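Local structure of nucleoporin NUP159 (Saccharomyces cerevisiae, 1XIP) at residues 17-22 against 303-308; 233-236 against 241-244; 282-287 against 340-345. The protein is a nuclear pore complex component whose N-terminal beta-propeller, the part described here, tethers the helicase Dbp5 to the pore for mRNA export. All blocks are in the same frame, centred on the assembly; numbering follows the deposited sequence.

Overall arrangement
All three contacts lie in the N-terminal beta-propeller, within the region that interacts with Dbp5; no ligand is involved. Interactions 1 and 3 both join the blade containing strands 279-284, 292-299 and 306-308 to the blade that carries strands 337-343 and 18-26. Interaction 3 uses strands 279-284 and 337-343, whereas interaction 1 uses 306-308 and 18-26. Their centres are 13 Å apart and their nearest atoms about 5 Å apart, so they do not touch. Interaction 2 stands apart, inside one loop of a different blade, with its centre 26 Å from that of interaction 1 and 31 Å from that of interaction 3, across the chain's centre from the latter.

Interaction 1 (17-22 against 303-308); sequences FGFKFL and SEVSIW
Phe19 reaches across from 17-22 to meet Ile307 coming from the opposite direction, and this is where the contact is tight. Ring atom CE2 of Phe19 sits 3.4 Å from Ile307 CD1, and the neighbouring CZ of Phe19 is 3.9 Å from Ile307 CG1. The ring therefore meets the outer half of the isoleucine chain rather than a single methyl. Ile307 presents that half because its CG1 is turned beside the backbone N (chi1 -53°) and the chain then runs extended to CD1. Val305 fits more loosely, its CG1 4.2 Å from Phe19 CZ. Phe19 and Ile307 are buried, whereas Val305, on the looser side, stays partly exposed. The join is wholly apolar, with no hydrogen bond across it, and buries 192 Å². An alanine here would remove the ring, and Ile307 CD1 and Val305 CG1 would probably be left facing a gap between the two blades. Strand 18-26 is the N-terminal piece that completes the last propeller blade, the closure known as Velcro; it pairs with 374-381, whose Val378 and Leu380 also touch Phe19. Strand 292-299 lies next to the other segment, its Val296 touching Val305 and its Val294 touching Ile307, while Val305 also reaches Ile368 of strand 365-370.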
loop_
_atom_site.group_PDB
_atom_site.type_symbol
_atom_site.label_atom_id
_atom_site.label_comp_id
_atom_site.label_asym_id
_atom_site.label_seq_id
_atom_site.Cartn_x
_atom_site.Cartn_y
_atom_site.Cartn_z
ATOM N N PHE A 17 9.281 20.442 5.366
ATOM C CA PHE A 17 8.310 19.371 5.224
ATOM C C PHE A 17 7.480 19.263 6.471
ATOM O O PHE A 17 8.009 19.342 7.589
ATOM C CB PHE A 17 9.004 18.031 4.989
ATOM C CG PHE A 17 9.373 17.794 3.565
ATOM C CD1 PHE A 17 10.716 17.854 3.155
ATOM C CD2 PHE A 17 8.389 17.526 2.611
ATOM C CE1 PHE A 17 11.067 17.644 1.811
ATOM C CE2 PHE A 17 8.728 17.315 1.273
ATOM C CZ PHE A 17 10.067 17.374 0.873
ATOM N N GLY A 18 6.179 19.069 6.277
ATOM C CA GLY A 18 5.295 18.738 7.374
ATOM C C GLY A 18 3.914 18.302 6.941
ATOM O O GLY A 18 3.483 18.576 5.810
ATOM N N PHE A 19 3.221 17.625 7.854
ATOM C CA PHE A 19 1.827 17.278 7.671
ATOM C C PHE A 19 0.938 18.246 8.442
ATOM O O PHE A 19 1.296 18.703 9.524
ATOM C CB PHE A 19 1.581 15.854 8.128
ATOM C CG PHE A 19 2.259 14.815 7.278
ATOM C CD1 PHE A 19 1.640 14.315 6.125
ATOM C CD2 PHE A 19 3.507 14.316 7.634
ATOM C CE1 PHE A 19 2.264 13.333 5.343
ATOM C CE2 PHE A 19 4.128 13.353 6.872
ATOM C CZ PHE A 19 3.504 12.851 5.720
ATOM N N LYS A 20 -0.205 18.580 7.850
ATOM C CA LYS A 20 -1.238 19.360 8.518
ATOM C C LYS A 20 -2.458 18.466 8.685
ATOM O O LYS A 20 -3.038 18.016 7.694
ATOM C CB LYS A 20 -1.596 20.599 7.699
ATOM C CG LYS A 20 -1.891 21.825 8.546
ATOM C CD LYS A 20 -3.392 21.961 8.871
ATOM C CE LYS A 20 -3.619 22.777 10.162
ATOM N NZ LYS A 20 -4.130 24.176 9.912
ATOM N N PHE A 21 -2.815 18.177 9.939
ATOM C CA PHE A 21 -3.949 17.312 10.250
ATOM C C PHE A 21 -5.256 17.996 9.896
ATOM O O PHE A 21 -5.680 18.948 10.556
ATOM C CB PHE A 21 -3.964 16.943 11.721
ATOM C CG PHE A 21 -5.108 16.049 12.098
ATOM C CD1 PHE A 21 -5.127 14.697 11.694
ATOM C CD2 PHE A 21 -6.187 16.541 12.847
ATOM C CE1 PHE A 21 -6.199 13.860 12.051
ATOM C CE2 PHE A 21 -7.262 15.701 13.203
ATOM C CZ PHE A 21 -7.266 14.369 12.814
ATOM N N LEU A 22 -5.893 17.519 8.843
ATOM C CA LEU A 22 -7.095 18.164 8.376
ATOM C C LEU A 22 -8.360 17.673 9.102
ATOM O O LEU A 22 -9.285 18.456 9.322
ATOM C CB LEU A 22 -7.207 18.056 6.855
ATOM C CG LEU A 22 -7.004 19.360 6.076
ATOM C CD1 LEU A 22 -5.880 20.189 6.641
ATOM C CD2 LEU A 22 -6.750 19.080 4.625
ATOM N N SER A 303 1.732 2.466 13.049
ATOM C CA SER A 303 0.847 3.628 13.129
ATOM C C SER A 303 1.531 4.874 12.616
ATOM O O SER A 303 0.972 5.967 12.684
ATOM C CB SER A 303 0.407 3.861 14.553
ATOM O OG SER A 303 0.390 2.631 15.245
ATOM N N GLU A 304 2.752 4.717 12.111
ATOM C CA GLU A 304 3.513 5.869 11.687
ATOM C C GLU A 304 3.547 6.013 10.184
ATOM O O GLU A 304 3.456 5.033 9.449
ATOM C CB GLU A 304 4.915 5.854 12.289
ATOM C CG GLU A 304 4.946 6.381 13.723
ATOM C CD GLU A 304 6.291 6.149 14.388
ATOM O OE1 GLU A 304 7.311 6.716 13.901
ATOM O OE2 GLU A 304 6.345 5.386 15.390
ATOM N N VAL A 305 3.650 7.258 9.735
ATOM C CA VAL A 305 3.729 7.561 8.327
ATOM C C VAL A 305 5.085 8.213 8.036
ATOM O O VAL A 305 5.437 9.226 8.634
ATOM C CB VAL A 305 2.546 8.472 7.897
ATOM C CG1 VAL A 305 2.636 8.823 6.433
ATOM C CG2 VAL A 305 1.202 7.800 8.213
ATOM N N SER A 306 5.842 7.618 7.122
ATOM C CA SER A 306 7.182 8.091 6.806
ATOM C C SER A 306 7.237 8.860 5.516
ATOM O O SER A 306 6.328 8.775 4.697
ATOM C CB SER A 306 8.145 6.918 6.718
ATOM O OG SER A 306 7.923 6.041 7.797
ATOM N N ILE A 307 8.316 9.611 5.342
ATOM C CA ILE A 307 8.586 10.319 4.100
ATOM C C ILE A 307 9.959 9.906 3.543
ATOM O O ILE A 307 10.944 9.906 4.266
ATOM C CB ILE A 307 8.552 11.825 4.331
ATOM C CG1 ILE A 307 7.245 12.243 5.006
ATOM C CG2 ILE A 307 8.702 12.557 3.027
ATOM C CD1 ILE A 307 7.287 13.666 5.566
ATOM N N TRP A 308 9.997 9.545 2.263
ATOM C CA TRP A 308 11.229 9.254 1.548
ATOM C C TRP A 308 11.392 10.292 0.440
ATOM O O TRP A 308 10.501 10.450 -0.390
ATOM C CB TRP A 308 11.140 7.860 0.937
ATOM C CG TRP A 308 12.311 7.522 0.086
ATOM C CD1 TRP A 308 12.370 7.551 -1.271
ATOM C CD2 TRP A 308 13.609 7.117 0.537
ATOM N NE1 TRP A 308 13.626 7.185 -1.694
ATOM C CE2 TRP A 308 14.404 6.917 -0.601
ATOM C CE3 TRP A 308 14.184 6.920 1.800
ATOM C CZ2 TRP A 308 15.733 6.527 -0.527
ATOM C CZ3 TRP A 308 15.512 6.533 1.875
ATOM C CH2 TRP A 308 16.273 6.341 0.716
#

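Interaction 2 (233-236 against 241-244); sequences NVIS and EVSY
The amide of Asn233 meets the backbone carbonyl of Ser243 near the base of a loop, and the asparagine can be followed outward atom by atom. Its CB heads toward 241-244. CG is set between the backbone N and the carbonyl carbon (chi1 56°), which brings the amide alongside the opposite backbone, CG lying 4.2 Å from Ser243 O. At the tip the two branches do different work. ND2 gives a weak, bent hydrogen bond to Ser243 O, 3.4 Å long with an angle of 139° at the hydrogen. OD1 lies 3.8 Å from Tyr244 CA and accepts a hydrogen bond from Asp245 N, its stronger partner. This is the long connection between the antiparallel neighbours 226-232 and 246-254 of one propeller blade, and it leaves the first of them directly after the FG repeat at 229-232. Farther out the contact turns apolar. Ile235 and Val242 cross at about a right angle, with Ile235 CD1 3.6 Å from Val242 CG2. The other branch of the isoleucine, CG2, comes in at the edge of the Tyr244 ring, 4.3 Å from CE1. That ring is buried, and its hydroxyl is hydrogen-bonded to Ile273 O and Arg275 N.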
loop_
_atom_site.group_PDB
_atom_site.type_symbol
_atom_site.label_atom_id
_atom_site.label_comp_id
_atom_site.label_asym_id
_atom_site.label_seq_id
_atom_site.Cartn_x
_atom_site.Cartn_y
_atom_site.Cartn_z
ATOM N N ASN A 233 9.422 -11.521 11.275
ATOM C CA ASN A 233 8.811 -12.771 11.693
ATOM C C ASN A 233 7.596 -13.086 10.843
ATOM O O ASN A 233 6.933 -12.181 10.328
ATOM C CB ASN A 233 8.447 -12.725 13.178
ATOM C CG ASN A 233 7.535 -11.553 13.526
ATOM O OD1 ASN A 233 7.863 -10.397 13.281
ATOM N ND2 ASN A 233 6.385 -11.857 14.108
ATOM N N VAL A 234 7.328 -14.378 10.669
ATOM C CA VAL A 234 6.168 -14.820 9.896
ATOM C C VAL A 234 4.957 -14.942 10.804
ATOM O O VAL A 234 5.008 -15.641 11.837
ATOM C CB VAL A 234 6.415 -16.165 9.168
ATOM C CG1 VAL A 234 6.615 -15.922 7.664
ATOM C CG2 VAL A 234 7.599 -16.923 9.780
ATOM N N ILE A 235 3.873 -14.258 10.434
ATOM C CA ILE A 235 2.681 -14.241 11.281
ATOM C C ILE A 235 1.546 -15.197 10.832
ATOM O O ILE A 235 1.333 -15.408 9.636
ATOM C CB ILE A 235 2.213 -12.773 11.574
ATOM C CG1 ILE A 235 1.362 -12.716 12.854
ATOM C CG2 ILE A 235 1.529 -12.126 10.353
ATOM C CD1 ILE A 235 2.053 -13.314 14.091
ATOM N N SER A 236 0.859 -15.798 11.802
ATOM C CA SER A 236 -0.184 -16.796 11.526
ATOM C C SER A 236 -1.597 -16.195 11.371
ATOM O O SER A 236 -1.971 -15.246 12.077
ATOM C CB SER A 236 -0.189 -17.880 12.609
ATOM O OG SER A 236 -0.641 -17.354 13.847
ATOM N N GLU A 241 -2.591 -12.962 20.333
ATOM C CA GLU A 241 -1.542 -12.021 20.751
ATOM C C GLU A 241 -0.522 -11.797 19.624
ATOM O O GLU A 241 -0.218 -12.725 18.873
ATOM C CB GLU A 241 -0.837 -12.546 22.010
ATOM C CG GLU A 241 -1.776 -13.130 23.084
ATOM C CD GLU A 241 -1.871 -14.668 23.066
ATOM O OE1 GLU A 241 -1.178 -15.320 22.234
ATOM O OE2 GLU A 241 -2.645 -15.230 23.888
ATOM N N VAL A 242 0.003 -10.573 19.503
ATOM C CA VAL A 242 0.908 -10.244 18.390
ATOM C C VAL A 242 1.948 -9.139 18.647
ATOM O O VAL A 242 1.651 -8.076 19.192
ATOM C CB VAL A 242 0.128 -9.967 17.066
ATOM C CG1 VAL A 242 -0.264 -8.487 16.935
ATOM C CG2 VAL A 242 0.929 -10.429 15.860
ATOM N N SER A 243 3.171 -9.437 18.232
ATOM C CA SER A 243 4.303 -8.526 18.299
ATOM C C SER A 243 5.001 -8.634 16.940
ATOM O O SER A 243 5.146 -9.742 16.425
ATOM C CB SER A 243 5.249 -8.974 19.421
ATOM O OG SER A 243 6.327 -8.077 19.599
ATOM N N TYR A 244 5.402 -7.507 16.343
ATOM C CA TYR A 244 6.186 -7.554 15.088
ATOM C C TYR A 244 7.655 -7.205 15.295
ATOM O O TYR A 244 7.988 -6.240 15.997
ATOM C CB TYR A 244 5.584 -6.661 13.989
ATOM C CG TYR A 244 4.172 -7.028 13.610
ATOM C CD1 TYR A 244 3.909 -8.109 12.756
ATOM C CD2 TYR A 244 3.097 -6.309 14.107
ATOM C CE1 TYR A 244 2.612 -8.458 12.419
ATOM C CE2 TYR A 244 1.797 -6.655 13.786
ATOM C CZ TYR A 244 1.561 -7.724 12.940
ATOM O OH TYR A 244 0.269 -8.042 12.623
#

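Interaction 3 (282-287 against 340-345); sequences VTLSGL and VAVDVV
Val282 and Leu284 meet Val340 and Val342 through methyl groups alone, so no ring or amide side chain has a face or an edge in this contact. The carboxylate of Asp343, a flat group on the second segment, is engaged elsewhere. Its OD1 is met nearly head-on by Val345 N at 3.1 Å, with an angle of 146° at the hydrogen, which makes an Asx turn at the end of strand 337-343. Its OD2 is taken up by Thr346 OG1 and Tyr367 OH, so both oxygens of the group have partners.

Across the contact, Val282 faces both valines of the other strand. Val282 CG2 lies 3.7 Å from Val340 CG1. Val342 turns its CG2 to Val282 as well, but the two are modelled too close together for their exact spacing to be trusted. With CG1 of Val342 opposite the backbone N (chi1 -170°), that other branch is met by Leu284 CD2 at 4.0 Å.

The short strand segments run in nearly the same direction, 27° apart, with their axes 7.8 Å from each other at closest approach. Each is the first strand of its propeller blade, and these side chains pack blade against blade, with no hydrogen bond across the join. The alternate residue Ala341 points away, onto Leu43 and Ile45 of the next blade, so strand 337-343 is packed on both sides. Asn47 bridges to it as well, its ND2 bonded to Val342 O and its OD1 to Val344 N. On the other segment the chain leaves its strand through a type II turn from Leu284 to Leu287, poorly ordered at Gly286 and Leu287 and closed by a weak bond from Leu287 N to Leu284 O.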
loop_
_atom_site.group_PDB
_atom_site.type_symbol
_atom_site.label_atom_id
_atom_site.label_comp_id
_atom_site.label_asym_id
_atom_site.label_seq_id
_atom_site.Cartn_x
_atom_site.Cartn_y
_atom_site.Cartn_z
ATOM N N VAL A 282 2.436 6.142 -1.640
ATOM C CA VAL A 282 1.840 7.201 -2.404
ATOM C C VAL A 282 2.994 8.028 -2.949
ATOM O O VAL A 282 3.930 8.345 -2.228
ATOM C CB VAL A 282 0.933 8.036 -1.512
ATOM C CG1 VAL A 282 0.892 9.468 -1.971
ATOM C CG2 VAL A 282 -0.450 7.441 -1.490
ATOM N N THR A 283 2.939 8.344 -4.235
ATOM C CA THR A 283 4.028 9.044 -4.893
ATOM C C THR A 283 3.594 10.439 -5.295
ATOM O O THR A 283 2.592 10.605 -5.976
ATOM C CB THR A 283 4.491 8.265 -6.121
ATOM O OG1 THR A 283 4.858 6.931 -5.739
ATOM C CG2 THR A 283 5.760 8.865 -6.672
ATOM N N LEU A 284 4.353 11.441 -4.849
ATOM C CA LEU A 284 4.132 12.841 -5.231
ATOM C C LEU A 284 5.343 13.369 -5.993
ATOM O O LEU A 284 6.220 14.015 -5.411
ATOM C CB LEU A 284 3.845 13.714 -4.003
ATOM C CG LEU A 284 2.926 13.099 -2.955
ATOM C CD1 LEU A 284 2.912 13.935 -1.704
ATOM C CD2 LEU A 284 1.532 12.952 -3.515
ATOM N N SER A 285 5.389 13.071 -7.294
ATOM C CA SER A 285 6.439 13.572 -8.187
ATOM C C SER A 285 6.339 15.087 -8.344
ATOM O O SER A 285 5.242 15.629 -8.576
ATOM C CB SER A 285 6.352 12.893 -9.552
ATOM O OG SER A 285 6.650 11.505 -9.443
ATOM N N GLY A 286 7.476 15.762 -8.191
ATOM C CA GLY A 286 7.535 17.206 -8.291
ATOM C C GLY A 286 7.143 17.958 -7.020
ATOM O O GLY A 286 6.797 19.150 -7.095
ATOM N N LEU A 287 7.181 17.299 -5.856
ATOM C CA LEU A 287 6.951 18.054 -4.623
ATOM C C LEU A 287 8.221 18.813 -4.178
ATOM O O LEU A 287 8.122 19.785 -3.412
ATOM C CB LEU A 287 6.333 17.203 -3.497
ATOM C CG LEU A 287 5.524 18.008 -2.447
ATOM C CD1 LEU A 287 4.432 18.906 -3.071
ATOM C CD2 LEU A 287 4.924 17.096 -1.392
ATOM N N VAL A 340 -4.932 3.818 1.403
ATOM C CA VAL A 340 -4.291 5.140 1.334
ATOM C C VAL A 340 -4.540 5.700 -0.058
ATOM O O VAL A 340 -4.509 4.976 -1.021
ATOM C CB VAL A 340 -2.753 5.038 1.591
ATOM C CG1 VAL A 340 -2.099 6.383 1.592
ATOM C CG2 VAL A 340 -2.442 4.339 2.889
ATOM N N ALA A 341 -4.804 6.984 -0.187
ATOM C CA ALA A 341 -5.057 7.540 -1.520
ATOM C C ALA A 341 -4.788 9.044 -1.566
ATOM O O ALA A 341 -4.674 9.676 -0.516
ATOM C CB ALA A 341 -6.475 7.225 -1.973
ATOM N N VAL A 342 -4.671 9.606 -2.770
ATOM C CA VAL A 342 -4.297 11.017 -2.922
ATOM C C VAL A 342 -5.348 11.862 -3.611
ATOM O O VAL A 342 -5.836 11.526 -4.688
ATOM C CB VAL A 342 -2.939 11.195 -3.674
ATOM C CG1 VAL A 342 -2.468 12.622 -3.601
ATOM C CG2 VAL A 342 -1.874 10.271 -3.067
ATOM N N ASP A 343 -5.656 12.982 -2.974
ATOM C CA ASP A 343 -6.666 13.915 -3.425
ATOM C C ASP A 343 -5.991 15.233 -3.795
ATOM O O ASP A 343 -5.267 15.826 -3.011
ATOM C CB ASP A 343 -7.716 14.088 -2.328
ATOM C CG ASP A 343 -8.650 15.285 -2.542
ATOM O OD1 ASP A 343 -8.812 15.797 -3.669
ATOM O OD2 ASP A 343 -9.296 15.767 -1.603
ATOM N N VAL A 344 -6.264 15.671 -5.011
ATOM C CA VAL A 344 -5.592 16.786 -5.644
ATOM C C VAL A 344 -6.611 17.843 -6.106
ATOM O O VAL A 344 -6.235 18.957 -6.424
ATOM C CB VAL A 344 -4.752 16.240 -6.848
ATOM C CG1 VAL A 344 -4.740 17.187 -8.031
ATOM C CG2 VAL A 344 -3.343 15.910 -6.400
ATOM N N VAL A 345 -7.902 17.501 -6.101
ATOM C CA VAL A 345 -8.912 18.324 -6.794
ATOM C C VAL A 345 -9.964 19.064 -5.948
ATOM O O VAL A 345 -10.559 20.036 -6.435
ATOM C CB VAL A 345 -9.656 17.527 -7.909
ATOM C CG1 VAL A 345 -8.712 17.226 -9.084
ATOM C CG2 VAL A 345 -10.313 16.249 -7.342
#